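Local structure of Rpb7-binding protein seb1 (5MDT) at residues I4-F7 against D8-D12; T30-S33 against M34-V37; I69-S72 against F73-G76. The protein promotes transcription termination in fission yeast by binding RNA polymerase II, probably its C-terminal domain through the helical CID domain, and nascent RNA. All blocks are in the same frame, centred on the assembly; numbering follows the deposited sequence.

How the contacts relate
All three contacts are local pairings in the CID domain: contacts 1 and 3 lie within single helices, 4-16 and 59-79, while contact 2 runs from helix 23-35 into the turn that follows it. Contacts 1 and 2 are partly buried and lie farther from the chain's centre than contact 3, which is largely buried. The three meet through side chains: Leu32 of contact 2 packs on Ile10 and Glu6 of contact 1, Ile69 of contact 3 reaches Phe7, and Met34 lies on Ser72. Their chemistry differs accordingly: contacts 1 and 3 each pair a phenylalanine with an aliphatic residue one turn away, whereas contact 2 is mainly polar and crowded with oxygen acceptors.

Contact 1: residues I4-F7 against D8-D12; sequences IAEF and DGILD
Asp8 folds its carboxylate back beside the preceding turn, where Ile4 meets it through both backbone and side chain. The backbone bond from Asp8 N to Ile4 O is 2.9 Å long and nearly straight, at 167°. CG of the aspartate stands beside the backbone N (chi1 -66°), which lays the carboxylate next to the Ile4 side chain, and CD1 of Ile4 comes to 3.9 Å from OD1 of Asp8, a methyl crossing at an angle to a carboxylate oxygen. The polar need of OD1 is met across the helix interface by a hydrogen bond with the hydroxyl of Ser46, on helix 40-53, a helix that Ile4 also touches. With an alanine here, Ser46 would probably lose its acceptor on this helix, and CG1 and CD1 of Ile4 would lose the carboxylate next to them.

Gly9 contributes through its backbone, its N bonding to Ala5 O at 3.0 Å. At Ile10 the N bonds to Glu6 O, and the branched side chain adds a second link: CD1 lies 4.1 Å from CG of Glu6, so the aliphatic part of the glutamate serves as a neighbour while its carboxylate extends beyond. A branched aliphatic side chain suits this place, which is buried against Lys25 and Leu32 of helix 23-35. Leu11 completes the turn with its N bonded to Phe7 O, and its CD1 approaches CE2 of Phe7 obliquely at 3.7 Å. The Phe7 ring also meets Phe43 edge-to-face, while Leu11 rests on Ile65 of helix 59-79.

Successive i to i+4 bonds, with buried side chains on one face and polar ones on another, make this an amphipathic alpha-helix, the opening helix of the all-helical CID fold.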
ATOM      1  N   ILE A   4       0.458  -0.920  17.072  1.00 37.25           N
ATOM      2  CA  ILE A   4       0.361  -2.018  16.107  1.00 34.21           C
ATOM      3  C   ILE A   4      -0.812  -2.945  16.435  1.00 38.81           C
ATOM      4  O   ILE A   4      -1.437  -3.456  15.500  1.00 36.42           O
ATOM      5  CB  ILE A   4       1.719  -2.773  15.917  1.00 36.44           C
ATOM      6  CG1 ILE A   4       1.685  -3.756  14.723  1.00 35.25           C
ATOM      7  CG2 ILE A   4       2.192  -3.464  17.202  1.00 39.16           C
ATOM      8  CD1 ILE A   4       1.618  -3.111  13.297  1.00 35.32           C
ATOM      9  N   ALA A   5      -1.129  -3.149  17.740  1.00 38.38           N
ATOM     10  CA  ALA A   5      -2.249  -4.015  18.130  1.00 39.47           C
ATOM     11  C   ALA A   5      -3.578  -3.447  17.590  1.00 41.49           C
ATOM     12  O   ALA A   5      -4.364  -4.189  16.989  1.00 39.86           O
ATOM     13  CB  ALA A   5      -2.306  -4.170  19.643  1.00 42.81           C
ATOM     14  N   GLU A   6      -3.791  -2.121  17.735  1.00 38.33           N
ATOM     15  CA  GLU A   6      -4.997  -1.475  17.196  1.00 38.85           C
ATOM     16  C   GLU A   6      -5.042  -1.605  15.664  1.00 39.87           C
ATOM     17  O   GLU A   6      -6.098  -1.922  15.112  1.00 39.15           O
ATOM     18  CB  GLU A   6      -5.048   0.006  17.603  1.00 42.28           C
ATOM     19  CG  GLU A   6      -6.314   0.688  17.122  1.00 53.67           C
ATOM     20  CD  GLU A   6      -6.755   1.984  17.773  1.00 79.68           C
ATOM     21  OE1 GLU A   6      -5.959   2.599  18.520  1.00 73.57           O
ATOM     22  OE2 GLU A   6      -7.905   2.399  17.505  1.00 80.89           O
ATOM     23  N   PHE A   7      -3.901  -1.359  14.993  1.00 32.50           N
ATOM     24  CA  PHE A   7      -3.794  -1.451  13.531  1.00 30.89           C
ATOM     25  C   PHE A   7      -4.197  -2.866  13.049  1.00 32.65           C
ATOM     26  O   PHE A   7      -5.020  -2.980  12.134  1.00 32.01           O
ATOM     27  CB  PHE A   7      -2.330  -1.131  13.147  1.00 31.02           C
ATOM     28  CG  PHE A   7      -2.011  -1.018  11.671  1.00 29.81           C
ATOM     29  CD1 PHE A   7      -2.067   0.215  11.021  1.00 30.77           C
ATOM     30  CD2 PHE A   7      -1.557  -2.128  10.954  1.00 29.93           C
ATOM     31  CE1 PHE A   7      -1.699   0.333   9.674  1.00 29.90           C
ATOM     32  CE2 PHE A   7      -1.169  -2.014   9.621  1.00 30.09           C
ATOM     33  CZ  PHE A   7      -1.252  -0.784   8.977  1.00 28.92           C
ATOM     34  N   ASP A   8      -3.639  -3.930  13.678  1.00 31.30           N
ATOM     35  CA  ASP A   8      -3.967  -5.315  13.304  1.00 30.95           C
ATOM     36  C   ASP A   8      -5.459  -5.621  13.541  1.00 36.95           C
ATOM     37  O   ASP A   8      -6.064  -6.352  12.748  1.00 37.28           O
ATOM     38  CB  ASP A   8      -3.082  -6.306  14.074  1.00 32.19           C
ATOM     39  CG  ASP A   8      -1.610  -6.233  13.705  1.00 41.12           C
ATOM     40  OD1 ASP A   8      -1.286  -5.627  12.648  1.00 34.55           O
ATOM     41  OD2 ASP A   8      -0.778  -6.786  14.469  1.00 44.59           O
ATOM     42  N   GLY A   9      -6.026  -5.048  14.609  1.00 35.85           N
ATOM     43  CA  GLY A   9      -7.440  -5.195  14.951  1.00 37.79           C
ATOM     44  C   GLY A   9      -8.368  -4.575  13.926  1.00 39.69           C
ATOM     45  O   GLY A   9      -9.424  -5.142  13.621  1.00 41.25           O
ATOM     46  N   ILE A  10      -7.984  -3.411  13.367  1.00 34.28           N
ATOM     47  CA  ILE A  10      -8.757  -2.759  12.289  1.00 34.00           C
ATOM     48  C   ILE A  10      -8.708  -3.642  11.013  1.00 35.54           C
ATOM     49  O   ILE A  10      -9.732  -3.833  10.353  1.00 35.84           O
ATOM     50  CB  ILE A  10      -8.256  -1.323  12.000  1.00 36.34           C
ATOM     51  CG1 ILE A  10      -8.504  -0.415  13.233  1.00 38.70           C
ATOM     52  CG2 ILE A  10      -8.954  -0.737  10.737  1.00 36.78           C
ATOM     53  CD1 ILE A  10      -7.679   0.851  13.263  1.00 41.32           C
ATOM     54  N   LEU A  11      -7.527  -4.176  10.698  1.00 32.21           N
ATOM     55  CA  LEU A  11      -7.361  -5.073   9.537  1.00 30.75           C
ATOM     56  C   LEU A  11      -8.222  -6.338   9.687  1.00 37.58           C
ATOM     57  O   LEU A  11      -8.849  -6.776   8.711  1.00 37.14           O
ATOM     58  CB  LEU A  11      -5.880  -5.429   9.303  1.00 28.46           C
ATOM     59  CG  LEU A  11      -4.938  -4.281   8.902  1.00 30.02           C
ATOM     60  CD1 LEU A  11      -3.487  -4.766   8.876  1.00 29.91           C
ATOM     61  CD2 LEU A  11      -5.331  -3.650   7.556  1.00 30.58           C
ATOM     62  N   ASP A  12      -8.314  -6.878  10.923  1.00 36.98           N
ATOM     63  CA  ASP A  12      -9.188  -8.028  11.230  1.00 38.87           C
ATOM     64  C   ASP A  12     -10.643  -7.709  10.932  1.00 44.24           C
ATOM     65  O   ASP A  12     -11.320  -8.526  10.306  1.00 45.49           O
ATOM     66  CB  ASP A  12      -9.059  -8.432  12.703  1.00 41.50           C
ATOM     67  CG  ASP A  12      -7.795  -9.207  13.015  1.00 52.73           C
ATOM     68  OD1 ASP A  12      -7.150  -9.720  12.059  1.00 51.37           O
ATOM     69  OD2 ASP A  12      -7.457  -9.323  14.211  1.00 59.89           O
TER

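Contact 2: residues T30-S33 against M34-V37; sequences TNLS and MENV
Glu35 lies back along the last turn of the helix against Asn31, and its side chain can be followed atom by atom over the Asn31 carbonyl. CB sits 3.4 Å from Asn31 O and CG closer still, at 3.1 Å. The carboxylate carbon CD keeps 3.2 Å from that same oxygen, because the chain turns back beside its own backbone N (chi1 -70°) and then runs extended. At the tip the two oxygens part: OE2 comes to 3.6 Å from CB of Asn31, while OE1 lies over the Leu32 side and has a weak hydrogen bond from the backbone N of Ser2. The Asn31 carbonyl meanwhile accepts the Glu35 backbone N at 2.8 Å.

One residue earlier, Thr30 O takes two donors, Met34 N and the hydroxyl of Ser33, the latter at 2.7 Å. A serine suits this buried spot, since its small hydroxyl can turn back onto the helix backbone. Asn36 OD1 stands 3.0 Å from Leu32 O, two acceptors. Acceptors thus gather at this helix end, and the N-H of Ser2, bonded to Asn36 OD1 and weakly to Glu35 OE1, probably offsets part of the repulsion between Asn36 OD1 and Leu32 O.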
ATOM      1  N   THR A  30      -3.794   4.778   8.494  1.00 32.72           N
ATOM      2  CA  THR A  30      -2.739   5.681   8.084  1.00 32.99           C
ATOM      3  C   THR A  30      -2.243   6.483   9.274  1.00 37.69           C
ATOM      4  O   THR A  30      -1.027   6.575   9.445  1.00 36.85           O
ATOM      5  CB  THR A  30      -3.206   6.550   6.933  1.00 35.67           C
ATOM      6  OG1 THR A  30      -3.609   5.699   5.838  1.00 35.22           O
ATOM      7  CG2 THR A  30      -2.144   7.517   6.475  1.00 37.71           C
ATOM      8  N   ASN A  31      -3.171   7.022  10.113  1.00 35.63           N
ATOM      9  CA  ASN A  31      -2.762   7.749  11.330  1.00 37.04           C
ATOM     10  C   ASN A  31      -1.925   6.882  12.250  1.00 39.95           C
ATOM     11  O   ASN A  31      -0.904   7.354  12.781  1.00 39.24           O
ATOM     12  CB  ASN A  31      -3.984   8.281  12.094  1.00 35.00           C
ATOM     13  CG  ASN A  31      -4.586   9.471  11.395  1.00 43.54           C
ATOM     14  OD1 ASN A  31      -3.960  10.069  10.508  1.00 42.02           O
ATOM     15  ND2 ASN A  31      -5.837   9.816  11.731  1.00 43.93           N
ATOM     16  N   LEU A  32      -2.352   5.625  12.477  1.00 35.19           N
ATOM     17  CA  LEU A  32      -1.599   4.751  13.391  1.00 34.91           C
ATOM     18  C   LEU A  32      -0.165   4.528  12.877  1.00 37.22           C
ATOM     19  O   LEU A  32       0.778   4.594  13.648  1.00 37.04           O
ATOM     20  CB  LEU A  32      -2.336   3.409  13.581  1.00 34.61           C
ATOM     21  CG  LEU A  32      -3.594   3.469  14.463  1.00 40.96           C
ATOM     22  CD1 LEU A  32      -4.465   2.267  14.225  1.00 40.48           C
ATOM     23  CD2 LEU A  32      -3.219   3.472  15.942  1.00 42.41           C
ATOM     24  N   SER A  33       0.004   4.352  11.569  1.00 33.32           N
ATOM     25  CA  SER A  33       1.337   4.127  11.007  1.00 33.17           C
ATOM     26  C   SER A  33       2.198   5.391  11.103  1.00 38.11           C
ATOM     27  O   SER A  33       3.378   5.291  11.405  1.00 39.77           O
ATOM     28  CB  SER A  33       1.231   3.620   9.567  1.00 34.03           C
ATOM     29  OG  SER A  33       0.751   4.674   8.754  1.00 47.05           O
ATOM     30  N   MET A  34       1.597   6.583  10.921  1.00 35.90           N
ATOM     31  CA  MET A  34       2.352   7.835  11.006  1.00 38.31           C
ATOM     32  C   MET A  34       2.655   8.205  12.443  1.00 44.09           C
ATOM     33  O   MET A  34       3.611   8.953  12.683  1.00 49.07           O
ATOM     34  CB  MET A  34       1.587   8.997  10.321  1.00 41.71           C
ATOM     35  CG  MET A  34       1.482   8.837   8.816  1.00 44.67           C
ATOM     36  SD  MET A  34       3.100   8.854   7.987  1.00 49.38           S
ATOM     37  CE  MET A  34       3.400  10.681   7.957  1.00 50.72           C
ATOM     38  N   GLU A  35       1.836   7.733  13.403  1.00 38.03           N
ATOM     39  CA  GLU A  35       2.073   8.056  14.829  1.00 40.56           C
ATOM     40  C   GLU A  35       3.130   7.119  15.447  1.00 45.16           C
ATOM     41  O   GLU A  35       3.608   7.347  16.561  1.00 45.24           O
ATOM     42  CB  GLU A  35       0.769   7.939  15.633  1.00 42.38           C
ATOM     43  CG  GLU A  35      -0.273   9.018  15.333  1.00 45.87           C
ATOM     44  CD  GLU A  35      -1.720   8.662  15.624  1.00 58.24           C
ATOM     45  OE1 GLU A  35      -1.976   7.582  16.202  1.00 55.07           O
ATOM     46  OE2 GLU A  35      -2.609   9.447  15.225  1.00 55.71           O
ATOM     47  N   ASN A  36       3.503   6.068  14.712  1.00 40.11           N
ATOM     48  CA  ASN A  36       4.425   5.048  15.204  1.00 39.93           C
ATOM     49  C   ASN A  36       5.617   4.728  14.308  1.00 42.12           C
ATOM     50  O   ASN A  36       6.094   3.595  14.308  1.00 39.39           O
ATOM     51  CB  ASN A  36       3.603   3.807  15.577  1.00 38.75           C
ATOM     52  CG  ASN A  36       2.660   4.076  16.716  1.00 50.75           C
ATOM     53  OD1 ASN A  36       1.462   4.233  16.507  1.00 48.18           O
ATOM     54  ND2 ASN A  36       3.171   4.049  17.941  1.00 41.03           N
ATOM     55  N   VAL A  37       6.099   5.737  13.561  1.00 42.27           N
ATOM     56  CA  VAL A  37       7.068   5.595  12.469  1.00 41.98           C
ATOM     57  C   VAL A  37       8.282   4.707  12.806  1.00 42.46           C
ATOM     58  O   VAL A  37       8.755   4.007  11.915  1.00 40.51           O
ATOM     59  CB  VAL A  37       7.514   6.975  11.901  1.00 47.72           C
ATOM     60  CG1 VAL A  37       8.496   7.697  12.822  1.00 50.63           C
ATOM     61  CG2 VAL A  37       8.097   6.817  10.502  1.00 47.40           C
TER

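Contact 3: residues I69-S72 against F73-G76; sequences IVRS and FQDG
Ile69 and Phe73 lie side by side on the inward face of helix 59-79, a long helix of the CID fold, which is built as a superhelical stack of alpha-helices. Their side chains point the same way, and CG2 of Ile69 approaches CE2 of the ring at 3.4 Å, a close apolar contact that is oblique to the ring. The phenylalanine reaches this position because its CG stands beside the backbone N (chi1 -74°), which also lays CD2 3.6 Å from Ile69 O. Behind the side chains, the helix bond from Phe73 N to that oxygen measures 2.9 Å. Large apolar groups suit this face: Phe73 touches Val44 of helix 40-53 and Trp96 of helix 92-113, while Ile69 packs against Thr30 and Ser33 of helix 23-35. Val70 is buried as well, against Trp96 and Ala99, with its carbonyl bonded to Gln74 N.

Gln74 is polar yet buried, and an amide suits it because both ends are satisfied: NE2 bonds to Ala132 O and OE1 to the hydroxyl of Thr134, tying the helix to the loop that follows helix 119-131. Ser72 lies between the packed and the open sides, its OG bonded to Ser68 O and the residue covered by Thr30 and Met34.

The flank of Arg71 and Asp75 is looser and more exposed. Arg71 turns to Asp67, one turn earlier, with which NE makes a salt bridge, and its NH1 remains 5.7 Å from OD2 of Asp75, so any attraction between these opposite charges is probably weak. Asp75, exposed and well suited to water, bonds by its N to Arg71 O, while its carboxylate bends back over that carbonyl, with OD1 and OD2 each 3.4 Å from Arg71 O.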
ATOM      1  N   ILE A  69      -0.756   4.697   3.044  1.00 31.60           N
ATOM      2  CA  ILE A  69       0.408   4.607   3.931  1.00 32.09           C
ATOM      3  C   ILE A  69       1.716   5.024   3.227  1.00 37.11           C
ATOM      4  O   ILE A  69       2.453   5.822   3.794  1.00 38.20           O
ATOM      5  CB  ILE A  69       0.463   3.202   4.550  1.00 33.75           C
ATOM      6  CG1 ILE A  69      -0.661   3.069   5.618  1.00 34.50           C
ATOM      7  CG2 ILE A  69       1.854   2.970   5.192  1.00 36.18           C
ATOM      8  CD1 ILE A  69      -0.862   1.679   6.154  1.00 35.18           C
ATOM      9  N   VAL A  70       1.989   4.513   2.000  1.00 32.84           N
ATOM     10  CA  VAL A  70       3.233   4.835   1.284  1.00 34.83           C
ATOM     11  C   VAL A  70       3.329   6.332   0.978  1.00 39.33           C
ATOM     12  O   VAL A  70       4.373   6.930   1.236  1.00 39.97           O
ATOM     13  CB  VAL A  70       3.519   3.948   0.035  1.00 38.35           C
ATOM     14  CG1 VAL A  70       2.553   4.232  -1.125  1.00 38.65           C
ATOM     15  CG2 VAL A  70       4.974   4.092  -0.417  1.00 40.01           C
ATOM     16  N   ARG A  71       2.235   6.943   0.506  1.00 36.36           N
ATOM     17  CA  ARG A  71       2.251   8.386   0.225  1.00 38.92           C
ATOM     18  C   ARG A  71       2.403   9.230   1.508  1.00 43.55           C
ATOM     19  O   ARG A  71       3.037  10.283   1.471  1.00 46.35           O
ATOM     20  CB  ARG A  71       1.037   8.784  -0.593  1.00 40.21           C
ATOM     21  CG  ARG A  71       1.148   8.332  -2.058  1.00 42.78           C
ATOM     22  CD  ARG A  71       0.084   8.948  -2.960  1.00 44.93           C
ATOM     23  NE  ARG A  71      -1.251   8.459  -2.617  1.00 46.17           N
ATOM     24  CZ  ARG A  71      -2.129   9.108  -1.857  1.00 64.61           C
ATOM     25  NH1 ARG A  71      -1.844  10.318  -1.386  1.00 52.96           N
ATOM     26  NH2 ARG A  71      -3.296   8.552  -1.559  1.00 52.16           N
ATOM     27  N   SER A  72       1.882   8.736   2.647  1.00 38.85           N
ATOM     28  CA  SER A  72       2.027   9.427   3.934  1.00 40.42           C
ATOM     29  C   SER A  72       3.467   9.330   4.449  1.00 43.39           C
ATOM     30  O   SER A  72       4.002  10.350   4.855  1.00 45.91           O
ATOM     31  CB  SER A  72       1.012   8.921   4.945  1.00 43.49           C
ATOM     32  OG  SER A  72      -0.285   9.339   4.548  1.00 47.40           O
ATOM     33  N   PHE A  73       4.143   8.158   4.308  1.00 38.37           N
ATOM     34  CA  PHE A  73       5.565   8.050   4.664  1.00 37.96           C
ATOM     35  C   PHE A  73       6.404   8.944   3.747  1.00 43.34           C
ATOM     36  O   PHE A  73       7.334   9.591   4.215  1.00 44.50           O
ATOM     37  CB  PHE A  73       6.069   6.603   4.534  1.00 37.18           C
ATOM     38  CG  PHE A  73       5.640   5.607   5.591  1.00 35.57           C
ATOM     39  CD1 PHE A  73       5.653   5.949   6.940  1.00 39.92           C
ATOM     40  CD2 PHE A  73       5.366   4.286   5.252  1.00 34.69           C
ATOM     41  CE1 PHE A  73       5.316   5.007   7.926  1.00 39.73           C
ATOM     42  CE2 PHE A  73       5.061   3.338   6.241  1.00 35.82           C
ATOM     43  CZ  PHE A  73       5.039   3.702   7.569  1.00 34.37           C
ATOM     44  N   GLN A  74       6.082   8.969   2.437  1.00 40.50           N
ATOM     45  CA  GLN A  74       6.773   9.815   1.459  1.00 43.29           C
ATOM     46  C   GLN A  74       6.657  11.294   1.871  1.00 50.46           C
ATOM     47  O   GLN A  74       7.667  12.014   1.866  1.00 51.38           O
ATOM     48  CB  GLN A  74       6.196   9.591   0.048  1.00 44.79           C
ATOM     49  CG  GLN A  74       6.803  10.536  -0.997  1.00 51.01           C
ATOM     50  CD  GLN A  74       6.147  10.509  -2.351  1.00 61.46           C
ATOM     51  OE1 GLN A  74       4.997  10.081  -2.515  1.00 50.86           O
ATOM     52  NE2 GLN A  74       6.858  11.025  -3.350  1.00 58.56           N
ATOM     53  N   ASP A  75       5.447  11.729   2.289  1.00 48.74           N
ATOM     54  CA  ASP A  75       5.243  13.122   2.729  1.00 52.62           C
ATOM     55  C   ASP A  75       6.100  13.464   3.942  1.00 57.47           C
ATOM     56  O   ASP A  75       6.727  14.531   3.978  1.00 60.54           O
ATOM     57  CB  ASP A  75       3.756  13.406   3.013  1.00 54.03           C
ATOM     58  CG  ASP A  75       2.868  13.414   1.788  1.00 64.16           C
ATOM     59  OD1 ASP A  75       3.406  13.513   0.659  1.00 65.84           O
ATOM     60  OD2 ASP A  75       1.634  13.308   1.953  1.00 71.77           O
ATOM     61  N   GLY A  76       6.145  12.538   4.901  1.00 51.59           N
ATOM     62  CA  GLY A  76       6.953  12.672   6.108  1.00 52.52           C
ATOM     63  C   GLY A  76       8.437  12.775   5.802  1.00 58.94           C
ATOM     64  O   GLY A  76       9.142  13.560   6.432  1.00 60.03           O
TER